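Local coordinates for putative diflavin flavoprotein A 3 (Synechocystis sp., PDB 6H0C) that probably passes electrons from NADH to oxygen and reduces it to water, its crystallised part being the flavodiiron core with beta-lactamase-like and flavodoxin-like domains, at residues Leu256-Thr269 with Ala303-Pro315. Sequence-based numbering, arbitrary orientation.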
loop_
_atom_site.group_PDB
_atom_site.type_symbol
_atom_site.label_atom_id
_atom_site.label_comp_id
_atom_site.label_asym_id
_atom_site.label_seq_id
_atom_site.Cartn_x
_atom_site.Cartn_y
_atom_site.Cartn_z
ATOM N N LEU A 256 -6.444 -22.468 -5.427
ATOM C CA LEU A 256 -6.221 -21.773 -6.679
ATOM C C LEU A 256 -5.581 -20.413 -6.435
ATOM O O LEU A 256 -5.789 -19.792 -5.387
ATOM C CB LEU A 256 -7.537 -21.635 -7.439
ATOM C CG LEU A 256 -8.095 -22.971 -7.954
ATOM C CD1 LEU A 256 -9.460 -22.788 -8.605
ATOM C CD2 LEU A 256 -7.128 -23.657 -8.937
ATOM N N ASN A 257 -4.789 -19.964 -7.402
ATOM C CA ASN A 257 -4.096 -18.689 -7.294
ATOM C C ASN A 257 -4.119 -17.922 -8.615
ATOM O O ASN A 257 -4.009 -18.515 -9.696
ATOM C CB ASN A 257 -2.653 -18.909 -6.838
ATOM C CG ASN A 257 -1.819 -17.643 -6.905
ATOM O OD1 ASN A 257 -1.434 -17.208 -7.989
ATOM N ND2 ASN A 257 -1.521 -17.053 -5.743
ATOM N N VAL A 258 -4.261 -16.603 -8.528
ATOM C CA VAL A 258 -4.220 -15.757 -9.713
ATOM C C VAL A 258 -3.035 -14.815 -9.634
ATOM O O VAL A 258 -2.842 -14.151 -8.618
ATOM C CB VAL A 258 -5.507 -14.920 -9.883
ATOM C CG1 VAL A 258 -5.334 -13.893 -11.010
ATOM C CG2 VAL A 258 -6.711 -15.823 -10.134
ATOM N N ALA A 259 -2.243 -14.768 -10.703
ATOM C CA ALA A 259 -1.167 -13.786 -10.834
ATOM C C ALA A 259 -1.748 -12.507 -11.428
ATOM O O ALA A 259 -2.252 -12.506 -12.551
ATOM C CB ALA A 259 -0.046 -14.323 -11.698
ATOM N N LEU A 260 -1.701 -11.427 -10.660
ATOM C CA LEU A 260 -2.304 -10.170 -11.072
ATOM C C LEU A 260 -1.201 -9.168 -11.298
ATOM O O LEU A 260 -0.649 -8.607 -10.351
ATOM C CB LEU A 260 -3.293 -9.668 -10.017
ATOM C CG LEU A 260 -3.840 -8.245 -10.138
ATOM C CD1 LEU A 260 -4.606 -8.079 -11.423
ATOM C CD2 LEU A 260 -4.740 -7.934 -8.944
ATOM N N ILE A 261 -0.871 -8.967 -12.566
ATOM C CA ILE A 261 0.234 -8.107 -12.958
ATOM C C ILE A 261 -0.289 -6.727 -13.348
ATOM O O ILE A 261 -1.022 -6.607 -14.334
ATOM C CB ILE A 261 1.006 -8.733 -14.142
ATOM C CG1 ILE A 261 1.542 -10.111 -13.737
ATOM C CG2 ILE A 261 2.102 -7.793 -14.620
ATOM C CD1 ILE A 261 2.025 -10.965 -14.889
ATOM N N TYR A 262 0.054 -5.691 -12.583
ATOM C CA TYR A 262 -0.341 -4.339 -12.980
ATOM C C TYR A 262 0.863 -3.405 -13.103
ATOM O O TYR A 262 1.933 -3.681 -12.563
ATOM C CB TYR A 262 -1.382 -3.766 -12.014
ATOM C CG TYR A 262 -1.012 -3.783 -10.549
ATOM C CD1 TYR A 262 -0.272 -2.759 -9.992
ATOM C CD2 TYR A 262 -1.437 -4.813 -9.713
ATOM C CE1 TYR A 262 0.056 -2.768 -8.644
ATOM C CE2 TYR A 262 -1.122 -4.824 -8.370
ATOM C CZ TYR A 262 -0.376 -3.797 -7.837
ATOM O OH TYR A 262 -0.052 -3.795 -6.492
ATOM N N ALA A 263 0.687 -2.305 -13.828
ATOM C CA ALA A 263 1.820 -1.509 -14.294
ATOM C C ALA A 263 2.605 -0.818 -13.175
ATOM O O ALA A 263 3.837 -0.823 -13.192
ATOM C CB ALA A 263 1.342 -0.480 -15.296
ATOM N N SER A 264 1.901 -0.217 -12.217
ATOM C CA SER A 264 2.566 0.461 -11.104
ATOM C C SER A 264 1.651 0.606 -9.887
ATOM O O SER A 264 0.441 0.345 -9.964
ATOM C CB SER A 264 3.067 1.835 -11.541
ATOM O OG SER A 264 1.975 2.717 -11.699
ATOM N N ALA A 265 2.237 1.042 -8.772
ATOM C CA ALA A 265 1.577 0.996 -7.464
ATOM C C ALA A 265 0.467 2.022 -7.293
ATOM O O ALA A 265 -0.479 1.800 -6.548
ATOM C CB ALA A 265 2.612 1.183 -6.352
ATOM N N TYR A 266 0.600 3.153 -7.964
ATOM C CA TYR A 266 -0.283 4.275 -7.712
ATOM C C TYR A 266 -0.825 4.777 -9.051
ATOM O O TYR A 266 -0.094 4.833 -10.034
ATOM C CB TYR A 266 0.474 5.373 -6.932
ATOM C CG TYR A 266 -0.374 6.558 -6.506
ATOM C CD1 TYR A 266 -1.231 6.473 -5.410
ATOM C CD2 TYR A 266 -0.316 7.765 -7.202
ATOM C CE1 TYR A 266 -2.009 7.558 -5.028
ATOM C CE2 TYR A 266 -1.084 8.847 -6.830
ATOM C CZ TYR A 266 -1.927 8.743 -5.744
ATOM O OH TYR A 266 -2.690 9.831 -5.379
ATOM N N GLY A 267 -2.114 5.102 -9.105
ATOM C CA GLY A 267 -2.735 5.532 -10.349
ATOM C C GLY A 267 -4.069 4.850 -10.591
ATOM O O GLY A 267 -4.444 3.922 -9.868
ATOM N N ASN A 268 -4.791 5.296 -11.613
ATOM C CA ASN A 268 -6.123 4.752 -11.864
ATOM C C ASN A 268 -6.126 3.250 -12.142
ATOM O O ASN A 268 -7.029 2.539 -11.699
ATOM C CB ASN A 268 -6.791 5.495 -13.019
ATOM C CG ASN A 268 -7.300 6.861 -12.604
ATOM O OD1 ASN A 268 -7.564 7.098 -11.432
ATOM N ND2 ASN A 268 -7.443 7.761 -13.562
ATOM N N THR A 269 -5.122 2.767 -12.870
ATOM C CA THR A 269 -5.054 1.347 -13.195
ATOM C C THR A 269 -4.828 0.549 -11.924
ATOM O O THR A 269 -5.378 -0.539 -11.759
ATOM C CB THR A 269 -3.942 1.030 -14.206
ATOM O OG1 THR A 269 -4.287 1.578 -15.487
ATOM C CG2 THR A 269 -3.789 -0.465 -14.342
ATOM N N ALA A 303 5.382 -16.524 -9.986
ATOM C CA ALA A 303 3.957 -16.275 -9.884
ATOM C C ALA A 303 3.222 -17.043 -10.981
ATOM O O ALA A 303 2.266 -17.766 -10.701
ATOM C CB ALA A 303 3.662 -14.787 -9.969
ATOM N N ILE A 304 3.681 -16.900 -12.225
ATOM C CA ILE A 304 3.052 -17.569 -13.362
ATOM C C ILE A 304 3.175 -19.096 -13.239
ATOM O O ILE A 304 2.278 -19.849 -13.640
ATOM C CB ILE A 304 3.665 -17.102 -14.699
ATOM C CG1 ILE A 304 3.306 -15.637 -14.980
ATOM C CG2 ILE A 304 3.182 -17.988 -15.844
ATOM C CD1 ILE A 304 1.809 -15.369 -15.025
ATOM N N GLY A 305 4.285 -19.543 -12.664
ATOM C CA GLY A 305 4.520 -20.956 -12.438
ATOM C C GLY A 305 3.549 -21.606 -11.459
ATOM O O GLY A 305 3.314 -22.813 -11.541
ATOM N N LYS A 306 2.980 -20.829 -10.537
ATOM C CA LYS A 306 2.043 -21.410 -9.574
ATOM C C LYS A 306 0.582 -20.961 -9.770
ATOM O O LYS A 306 -0.305 -21.406 -9.040
ATOM C CB LYS A 306 2.507 -21.111 -8.138
ATOM C CG LYS A 306 2.054 -19.787 -7.548
ATOM C CD LYS A 306 2.654 -19.581 -6.145
ATOM C CE LYS A 306 2.059 -18.359 -5.422
ATOM N NZ LYS A 306 2.329 -17.064 -6.122
ATOM N N SER A 307 0.315 -20.113 -10.761
ATOM C CA SER A 307 -1.038 -19.574 -10.921
ATOM C C SER A 307 -1.915 -20.421 -11.837
ATOM O O SER A 307 -1.420 -21.127 -12.716
ATOM C CB SER A 307 -0.996 -18.136 -11.455
ATOM O OG SER A 307 -0.421 -18.083 -12.755
ATOM N N ALA A 308 -3.223 -20.330 -11.616
ATOM C CA ALA A 308 -4.210 -20.998 -12.455
ATOM C C ALA A 308 -4.720 -20.027 -13.512
ATOM O O ALA A 308 -5.269 -20.429 -14.542
ATOM C CB ALA A 308 -5.368 -21.529 -11.608
ATOM N N GLY A 309 -4.551 -18.740 -13.233
ATOM C CA GLY A 309 -4.903 -17.695 -14.175
ATOM C C GLY A 309 -3.995 -16.504 -13.945
ATOM O O GLY A 309 -3.362 -16.406 -12.893
ATOM N N PHE A 310 -3.912 -15.617 -14.931
ATOM C CA PHE A 310 -3.195 -14.353 -14.778
ATOM C C PHE A 310 -4.006 -13.222 -15.397
ATOM O O PHE A 310 -4.799 -13.439 -16.317
ATOM C CB PHE A 310 -1.798 -14.418 -15.413
ATOM C CG PHE A 310 -1.806 -14.683 -16.907
ATOM C CD1 PHE A 310 -1.867 -13.639 -17.808
ATOM C CD2 PHE A 310 -1.740 -15.980 -17.400
ATOM C CE1 PHE A 310 -1.876 -13.881 -19.170
ATOM C CE2 PHE A 310 -1.743 -16.223 -18.762
ATOM C CZ PHE A 310 -1.813 -15.176 -19.647
ATOM N N ILE A 311 -3.793 -12.014 -14.889
ATOM C CA ILE A 311 -4.513 -10.825 -15.328
ATOM C C ILE A 311 -3.535 -9.671 -15.496
ATOM O O ILE A 311 -2.725 -9.422 -14.606
ATOM C CB ILE A 311 -5.595 -10.430 -14.312
ATOM C CG1 ILE A 311 -6.568 -11.599 -14.074
ATOM C CG2 ILE A 311 -6.325 -9.174 -14.762
ATOM C CD1 ILE A 311 -7.658 -11.319 -13.035
ATOM N N PHE A 312 -3.594 -8.977 -16.631
ATOM C CA PHE A 312 -2.755 -7.795 -16.873
ATOM C C PHE A 312 -3.572 -6.508 -16.787
ATOM O O PHE A 312 -4.668 -6.418 -17.358
ATOM C CB PHE A 312 -2.077 -7.864 -18.248
ATOM C CG PHE A 312 -0.715 -8.541 -18.246
ATOM C CD1 PHE A 312 0.425 -7.838 -18.629
ATOM C CD2 PHE A 312 -0.578 -9.880 -17.901
ATOM C CE1 PHE A 312 1.674 -8.455 -18.656
ATOM C CE2 PHE A 312 0.671 -10.501 -17.924
ATOM C CZ PHE A 312 1.797 -9.784 -18.298
ATOM N N GLY A 313 -3.032 -5.516 -16.077
ATOM C CA GLY A 313 -3.641 -4.201 -15.982
ATOM C C GLY A 313 -2.635 -3.155 -16.427
ATOM O O GLY A 313 -1.506 -3.117 -15.931
ATOM N N SER A 314 -3.026 -2.297 -17.364
ATOM C CA SER A 314 -2.065 -1.348 -17.921
ATOM C C SER A 314 -2.707 -0.026 -18.318
ATOM O O SER A 314 -3.791 -0.006 -18.894
ATOM C CB SER A 314 -1.355 -1.967 -19.140
ATOM O OG SER A 314 -0.451 -1.057 -19.741
ATOM N N PRO A 315 -2.027 1.090 -18.011
ATOM C CA PRO A 315 -2.385 2.373 -18.617
ATOM C C PRO A 315 -1.817 2.450 -20.033
ATOM O O PRO A 315 -1.121 1.528 -20.477
ATOM C CB PRO A 315 -1.712 3.389 -17.701
ATOM C CG PRO A 315 -0.456 2.674 -17.262
ATOM C CD PRO A 315 -0.857 1.210 -17.118
HETATM O O HOH W 1 -3.195 -21.978 -8.679
HETATM O O HOH W 2 1.078 -16.546 -8.434
#
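I261 lies against the ring of F312 on the neighbouring strand. Its CB stands over the middle of one ring face, 4.2 Å from the centroid and 10° off the normal, a CH-pi contact. With CG1 anti to the carbonyl carbon (chi1 -59°) and the chain extended beyond it, I261 carries CD1 across the same face to the CE2-CZ edge, 3.4 Å from F312 CE2. F362 meets the ring edge-to-face. On the same face of the sheet, A259 CB lies among F310 CB, A303 CB, the side chain of S307 and I304 CD1, the last at 4.0 Å, so the end of helix 297-306 packs on the strand. Strands 257-262 and 309-313 run parallel, 18° apart, as the first and third strands of the flavodoxin-like domain, in a five-stranded parallel sheet of order 2-1-3-4-5; the link between them adds the edge strand 286-291 and two helices. A259 and I261 both donate to and accept from the partner strand, I261 N reaching I311 O almost along the C=O axis. On the other face, I311 meets V258 and L260; F395 of helix 382-404 packs on V258 and I311, F345 on L260 and I311. At the N-terminal end of the pair, N257 O takes a straight bond from A308 N (2.8 Å), while OD1 receives a water that also donates to A303 O and accepts from K306 NZ. T288 OG1 holds both N257 ND2 and K306 NZ. Past the C-terminal ends of the strands, A263 CB presses on P315 CD at 3.3 Å, and T269 CG2 rests on the G313-S314 peptide, 3.6 Å from S314 N.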